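Local atomic coordinates of alpha-L-arabinosidase (Xanthomonas axonopodis pv. citri, PDB entry 6D25), a protein that probably hydrolyses alpha-L-arabinofuranosyl side groups from arabinoxylans, including internal di-substituted units, as a trimeric GH51 arabinofuranosidase. Residues Met260-Trp274 against Lys317-Tyr329. Sequence-based numbering, arbitrary orientation.
With GOL (glycerol), chain G.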
loop_
_atom_site.group_PDB
_atom_site.type_symbol
_atom_site.label_atom_id
_atom_site.label_comp_id
_atom_site.label_asym_id
_atom_site.label_seq_id
_atom_site.Cartn_x
_atom_site.Cartn_y
_atom_site.Cartn_z
ATOM N N MET A 260 4.593 -14.442 12.657
ATOM C CA MET A 260 3.878 -13.872 13.772
ATOM C C MET A 260 4.250 -14.626 15.052
ATOM O O MET A 260 4.578 -15.786 15.011
ATOM C CB MET A 260 2.364 -13.937 13.535
ATOM C CG MET A 260 1.854 -15.321 13.213
ATOM S SD MET A 260 0.065 -15.419 13.026
ATOM C CE MET A 260 -0.157 -14.992 11.295
ATOM N N ASP A 261 4.195 -13.913 16.165
ATOM C CA ASP A 261 4.349 -14.501 17.521
ATOM C C ASP A 261 2.968 -14.729 18.147
ATOM O O ASP A 261 2.816 -15.547 19.082
ATOM C CB ASP A 261 5.243 -13.592 18.373
ATOM C CG ASP A 261 6.591 -13.431 17.706
ATOM O OD1 ASP A 261 7.299 -14.438 17.646
ATOM O OD2 ASP A 261 6.898 -12.315 17.148
ATOM N N GLY A 262 1.969 -14.034 17.623
ATOM C CA GLY A 262 0.602 -14.150 18.106
ATOM C C GLY A 262 -0.385 -13.771 17.016
ATOM O O GLY A 262 -0.013 -13.055 16.035
ATOM N N LEU A 263 -1.619 -14.238 17.157
ATOM C CA LEU A 263 -2.716 -13.917 16.253
ATOM C C LEU A 263 -3.873 -13.393 17.110
ATOM O O LEU A 263 -4.296 -14.084 18.018
ATOM C CB LEU A 263 -3.149 -15.160 15.485
ATOM C CG LEU A 263 -4.311 -14.936 14.513
ATOM C CD1 LEU A 263 -3.869 -14.081 13.353
ATOM C CD2 LEU A 263 -4.851 -16.245 13.988
ATOM N N SER A 264 -4.360 -12.183 16.845
ATOM C CA SER A 264 -5.411 -11.617 17.687
ATOM C C SER A 264 -6.787 -12.151 17.269
ATOM O O SER A 264 -7.014 -12.429 16.130
ATOM C CB SER A 264 -5.370 -10.128 17.700
ATOM O OG SER A 264 -5.712 -9.632 16.435
ATOM N N MET A 265 -7.661 -12.345 18.218
ATOM C CA MET A 265 -9.063 -12.591 17.960
ATOM C C MET A 265 -9.887 -11.652 18.849
ATOM O O MET A 265 -9.421 -11.240 19.885
ATOM C CB MET A 265 -9.447 -14.045 18.222
ATOM C CG MET A 265 -9.345 -14.508 19.632
ATOM S SD MET A 265 -10.256 -16.128 19.861
ATOM C CE MET A 265 -11.940 -15.537 20.018
ATOM N N HIS A 266 -11.076 -11.316 18.394
ATOM C CA HIS A 266 -11.952 -10.349 19.058
ATOM C C HIS A 266 -13.333 -10.990 19.198
ATOM O O HIS A 266 -13.842 -11.515 18.197
ATOM C CB HIS A 266 -12.101 -9.053 18.249
ATOM C CG HIS A 266 -10.827 -8.299 18.094
ATOM N ND1 HIS A 266 -10.687 -7.233 17.262
ATOM C CD2 HIS A 266 -9.653 -8.384 18.742
ATOM C CE1 HIS A 266 -9.486 -6.723 17.368
ATOM N NE2 HIS A 266 -8.826 -7.412 18.259
ATOM N N TYR A 267 -13.914 -10.924 20.417
ATOM C CA TYR A 267 -15.304 -11.326 20.598
ATOM C C TYR A 267 -15.925 -10.551 21.759
ATOM O O TYR A 267 -15.529 -10.730 22.915
ATOM C CB TYR A 267 -15.431 -12.822 20.897
ATOM C CG TYR A 267 -16.856 -13.255 21.160
ATOM C CD1 TYR A 267 -17.814 -13.164 20.161
ATOM C CD2 TYR A 267 -17.263 -13.697 22.412
ATOM C CE1 TYR A 267 -19.138 -13.489 20.384
ATOM C CE2 TYR A 267 -18.586 -14.024 22.652
ATOM C CZ TYR A 267 -19.531 -13.930 21.643
ATOM O OH TYR A 267 -20.850 -14.242 21.903
ATOM N N TYR A 268 -16.911 -9.726 21.439
ATOM C CA TYR A 268 -17.692 -8.988 22.410
ATOM C C TYR A 268 -18.963 -9.751 22.752
ATOM O O TYR A 268 -19.585 -10.408 21.911
ATOM C CB TYR A 268 -18.086 -7.615 21.869
ATOM C CG TYR A 268 -16.937 -6.657 21.783
ATOM C CD1 TYR A 268 -16.492 -5.989 22.908
ATOM C CD2 TYR A 268 -16.258 -6.453 20.596
ATOM C CE1 TYR A 268 -15.414 -5.119 22.846
ATOM C CE2 TYR A 268 -15.160 -5.603 20.537
ATOM C CZ TYR A 268 -14.742 -4.918 21.661
ATOM O OH TYR A 268 -13.654 -4.071 21.613
ATOM N N THR A 269 -19.349 -9.585 24.015
ATOM C CA THR A 269 -20.579 -10.122 24.521
ATOM C C THR A 269 -21.649 -9.031 24.382
ATOM O O THR A 269 -21.612 -8.028 25.120
ATOM C CB THR A 269 -20.386 -10.585 25.972
ATOM O OG1 THR A 269 -19.395 -11.624 26.011
ATOM C CG2 THR A 269 -21.664 -11.069 26.606
ATOM N N ILE A 270 -22.565 -9.215 23.431
ATOM C CA ILE A 270 -23.489 -8.147 23.092
ATOM C C ILE A 270 -24.909 -8.707 23.185
ATOM O O ILE A 270 -25.465 -9.181 22.190
ATOM C CB ILE A 270 -23.201 -7.552 21.695
ATOM C CG1 ILE A 270 -21.725 -7.226 21.508
ATOM C CG2 ILE A 270 -24.095 -6.354 21.434
ATOM C CD1 ILE A 270 -21.400 -6.552 20.184
ATOM N N PRO A 271 -25.513 -8.624 24.362
ATOM C CA PRO A 271 -26.894 -9.069 24.454
ATOM C C PRO A 271 -27.798 -8.279 23.495
ATOM O O PRO A 271 -27.658 -7.053 23.363
ATOM C CB PRO A 271 -27.336 -8.828 25.910
ATOM C CG PRO A 271 -26.261 -8.004 26.532
ATOM C CD PRO A 271 -25.046 -8.076 25.637
ATOM N N GLY A 272 -28.660 -9.018 22.786
ATOM C CA GLY A 272 -29.552 -8.460 21.780
ATOM C C GLY A 272 -28.884 -8.289 20.420
ATOM O O GLY A 272 -29.546 -7.896 19.466
ATOM N N GLY A 273 -27.573 -8.560 20.301
ATOM C CA GLY A 273 -26.888 -8.426 19.024
ATOM C C GLY A 273 -26.554 -6.982 18.665
ATOM O O GLY A 273 -26.970 -6.040 19.296
ATOM N N TRP A 274 -25.813 -6.845 17.584
ATOM C CA TRP A 274 -25.386 -5.568 17.041
ATOM C C TRP A 274 -26.573 -4.891 16.361
ATOM O O TRP A 274 -27.302 -5.573 15.716
ATOM C CB TRP A 274 -24.233 -5.784 16.035
ATOM C CG TRP A 274 -23.628 -4.477 15.646
ATOM C CD1 TRP A 274 -24.008 -3.657 14.629
ATOM C CD2 TRP A 274 -22.616 -3.775 16.387
ATOM N NE1 TRP A 274 -23.260 -2.520 14.647
ATOM C CE2 TRP A 274 -22.412 -2.547 15.728
ATOM C CE3 TRP A 274 -21.874 -4.068 17.528
ATOM C CZ2 TRP A 274 -21.448 -1.630 16.151
ATOM C CZ3 TRP A 274 -20.940 -3.154 17.958
ATOM C CH2 TRP A 274 -20.729 -1.954 17.276
ATOM N N LYS A 317 3.534 -22.509 18.527
ATOM C CA LYS A 317 4.436 -21.397 18.684
ATOM C C LYS A 317 3.685 -20.064 18.644
ATOM O O LYS A 317 4.100 -19.106 19.304
ATOM C CB LYS A 317 5.525 -21.410 17.600
ATOM C CG LYS A 317 6.330 -22.688 17.538
ATOM C CD LYS A 317 7.857 -22.540 17.496
ATOM C CE LYS A 317 8.513 -23.869 17.815
ATOM N NZ LYS A 317 8.340 -24.822 16.682
ATOM N N VAL A 318 2.621 -19.981 17.863
ATOM C CA VAL A 318 1.856 -18.739 17.749
ATOM C C VAL A 318 0.779 -18.725 18.838
ATOM O O VAL A 318 -0.109 -19.601 18.867
ATOM C CB VAL A 318 1.205 -18.606 16.363
ATOM C CG1 VAL A 318 0.392 -17.335 16.238
ATOM C CG2 VAL A 318 2.241 -18.722 15.236
ATOM N N ALA A 319 0.831 -17.725 19.706
ATOM C CA ALA A 319 -0.219 -17.534 20.712
ATOM C C ALA A 319 -1.518 -17.090 20.039
ATOM O O ALA A 319 -1.509 -16.266 19.109
ATOM C CB ALA A 319 0.201 -16.490 21.721
ATOM N N LEU A 320 -2.640 -17.560 20.573
ATOM C CA LEU A 320 -3.906 -16.928 20.296
ATOM C C LEU A 320 -4.091 -15.842 21.359
ATOM O O LEU A 320 -3.935 -16.076 22.564
ATOM C CB LEU A 320 -5.027 -17.970 20.333
ATOM C CG LEU A 320 -6.431 -17.499 19.980
ATOM C CD1 LEU A 320 -6.487 -16.823 18.609
ATOM C CD2 LEU A 320 -7.338 -18.701 19.993
ATOM N N VAL A 321 -4.334 -14.635 20.870
ATOM C CA VAL A 321 -4.326 -13.430 21.668
ATOM C C VAL A 321 -5.760 -12.868 21.636
ATOM O O VAL A 321 -6.212 -12.409 20.585
ATOM C CB VAL A 321 -3.315 -12.421 21.112
ATOM C CG1 VAL A 321 -3.364 -11.101 21.833
ATOM C CG2 VAL A 321 -1.893 -12.999 21.141
ATOM N N VAL A 322 -6.490 -12.934 22.743
ATOM C CA VAL A 322 -7.861 -12.476 22.703
ATOM C C VAL A 322 -7.823 -10.998 23.052
ATOM O O VAL A 322 -8.074 -10.653 24.211
ATOM C CB VAL A 322 -8.760 -13.260 23.668
ATOM C CG1 VAL A 322 -10.236 -12.821 23.581
ATOM C CG2 VAL A 322 -8.659 -14.746 23.398
ATOM N N ASP A 323 -7.514 -10.118 22.102
ATOM C CA ASP A 323 -7.129 -8.790 22.643
ATOM C C ASP A 323 -8.299 -7.804 22.602
ATOM O O ASP A 323 -8.085 -6.645 22.931
ATOM C CB ASP A 323 -5.820 -8.274 22.065
ATOM C CG ASP A 323 -5.905 -8.125 20.579
ATOM O OD1 ASP A 323 -6.993 -8.445 20.073
ATOM O OD2 ASP A 323 -4.905 -7.680 19.979
ATOM N N GLU A 324 -9.514 -8.285 22.321
ATOM C CA GLU A 324 -10.736 -7.548 22.731
ATOM C C GLU A 324 -11.788 -8.569 23.145
ATOM O O GLU A 324 -12.128 -9.438 22.358
ATOM C CB GLU A 324 -11.298 -6.637 21.622
ATOM C CG GLU A 324 -10.282 -5.644 21.103
ATOM C CD GLU A 324 -10.727 -4.766 19.941
ATOM O OE1 GLU A 324 -11.941 -4.765 19.670
ATOM O OE2 GLU A 324 -9.836 -4.121 19.315
ATOM N N TRP A 325 -12.273 -8.439 24.373
ATOM C CA TRP A 325 -13.419 -9.169 24.867
ATOM C C TRP A 325 -14.127 -8.323 25.933
ATOM O O TRP A 325 -13.563 -7.338 26.398
ATOM C CB TRP A 325 -13.007 -10.541 25.412
ATOM C CG TRP A 325 -12.159 -10.485 26.645
ATOM C CD1 TRP A 325 -10.807 -10.309 26.691
ATOM C CD2 TRP A 325 -12.588 -10.620 28.014
ATOM N NE1 TRP A 325 -10.366 -10.279 27.986
ATOM C CE2 TRP A 325 -11.428 -10.505 28.820
ATOM C CE3 TRP A 325 -13.822 -10.806 28.642
ATOM C CZ2 TRP A 325 -11.482 -10.571 30.215
ATOM C CZ3 TRP A 325 -13.865 -10.908 30.013
ATOM C CH2 TRP A 325 -12.715 -10.788 30.795
ATOM N N GLY A 326 -15.316 -8.747 26.294
ATOM C CA GLY A 326 -16.141 -8.073 27.296
ATOM C C GLY A 326 -17.494 -7.661 26.771
ATOM O O GLY A 326 -17.836 -7.913 25.629
ATOM N N THR A 327 -18.283 -7.038 27.647
ATOM C CA THR A 327 -19.639 -6.678 27.334
ATOM C C THR A 327 -19.685 -5.337 26.603
ATOM O O THR A 327 -18.919 -4.443 26.861
ATOM C CB THR A 327 -20.501 -6.632 28.600
ATOM O OG1 THR A 327 -19.905 -5.759 29.570
ATOM C CG2 THR A 327 -20.673 -8.008 29.185
ATOM N N TRP A 328 -20.677 -5.228 25.729
ATOM C CA TRP A 328 -20.988 -3.982 25.035
ATOM C C TRP A 328 -22.501 -3.754 25.110
ATOM O O TRP A 328 -23.266 -4.524 24.542
ATOM C CB TRP A 328 -20.487 -4.052 23.590
ATOM C CG TRP A 328 -20.368 -2.732 22.889
ATOM C CD1 TRP A 328 -21.135 -1.612 23.063
ATOM C CD2 TRP A 328 -19.434 -2.418 21.839
ATOM N NE1 TRP A 328 -20.725 -0.621 22.221
ATOM C CE2 TRP A 328 -19.686 -1.083 21.445
ATOM C CE3 TRP A 328 -18.424 -3.129 21.196
ATOM C CZ2 TRP A 328 -18.966 -0.450 20.435
ATOM C CZ3 TRP A 328 -17.682 -2.494 20.217
ATOM C CH2 TRP A 328 -17.951 -1.169 19.850
ATOM N N TYR A 329 -22.879 -2.688 25.825
ATOM C CA TYR A 329 -24.266 -2.318 26.084
ATOM C C TYR A 329 -24.642 -1.021 25.341
ATOM O O TYR A 329 -23.805 -0.391 24.748
ATOM C CB TYR A 329 -24.463 -2.107 27.594
ATOM C CG TYR A 329 -24.153 -3.313 28.455
ATOM C CD1 TYR A 329 -24.831 -4.516 28.265
ATOM C CD2 TYR A 329 -23.238 -3.243 29.489
ATOM C CE1 TYR A 329 -24.567 -5.625 29.060
ATOM C CE2 TYR A 329 -22.984 -4.332 30.311
ATOM C CZ TYR A 329 -23.643 -5.535 30.090
ATOM O OH TYR A 329 -23.415 -6.625 30.898
HETATM C C1 GOL G . -12.016 -0.985 19.041
HETATM O O1 GOL G . -11.740 0.403 18.753
HETATM C C2 GOL G . -13.519 -1.195 19.389
HETATM O O2 GOL G . -13.795 -2.603 19.249
HETATM C C3 GOL G . -13.838 -0.714 20.807
HETATM O O3 GOL G . -13.143 -1.430 21.879
HETATM O O HOH W 1 -16.734 -11.286 25.267
HETATM O O HOH W 2 -26.093 -4.788 24.070
#
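With CG of H266 and Y268 each set beside its backbone N (chi1 -64° and -72°), both rings reach E324, one with its face and the other with its hydroxyl. The carboxylate stacks on one face of the H266 imidazole, planes 15° apart, and E324 CG sits 3.7 Å from the ring centroid in a CH-pi contact. H266 NE2 gives D323 OD1 a weak, bent bond of 2.8 Å. From above the carboxylate plane, Y268 OH donates to E324 OE1 at 2.7 Å; a glycerol hydroxyl shares OE1, and R95 salt-bridges OE2, so the buried carboxylate is gripped at both oxygens. The edge of W328 meets the face of Y268, its CE3 3.9 Å from Y268 CD1, and W274 presents an edge to the face of W328, roughly perpendicular.

Parallel backbone bonds join the strands, such as L263 N to A319 O at 2.8 Å; at the corner the ladder continues with Y267 N to E324 O, then T269 N to G326 O. A water ties Y267 O to G326 N. On the sheet face opposite H266 and E324, M265 CG packs against L320 CD1 and V322 CG2. These are adjacent strands of an eight-stranded parallel beta/alpha barrel, linked through helix 285-312; E324 lies near the C-terminal end of the seventh strand, consistent with the catalytic nucleophile position of GH51 (clan GH-A) enzymes, beside a glycerol-occupied pocket.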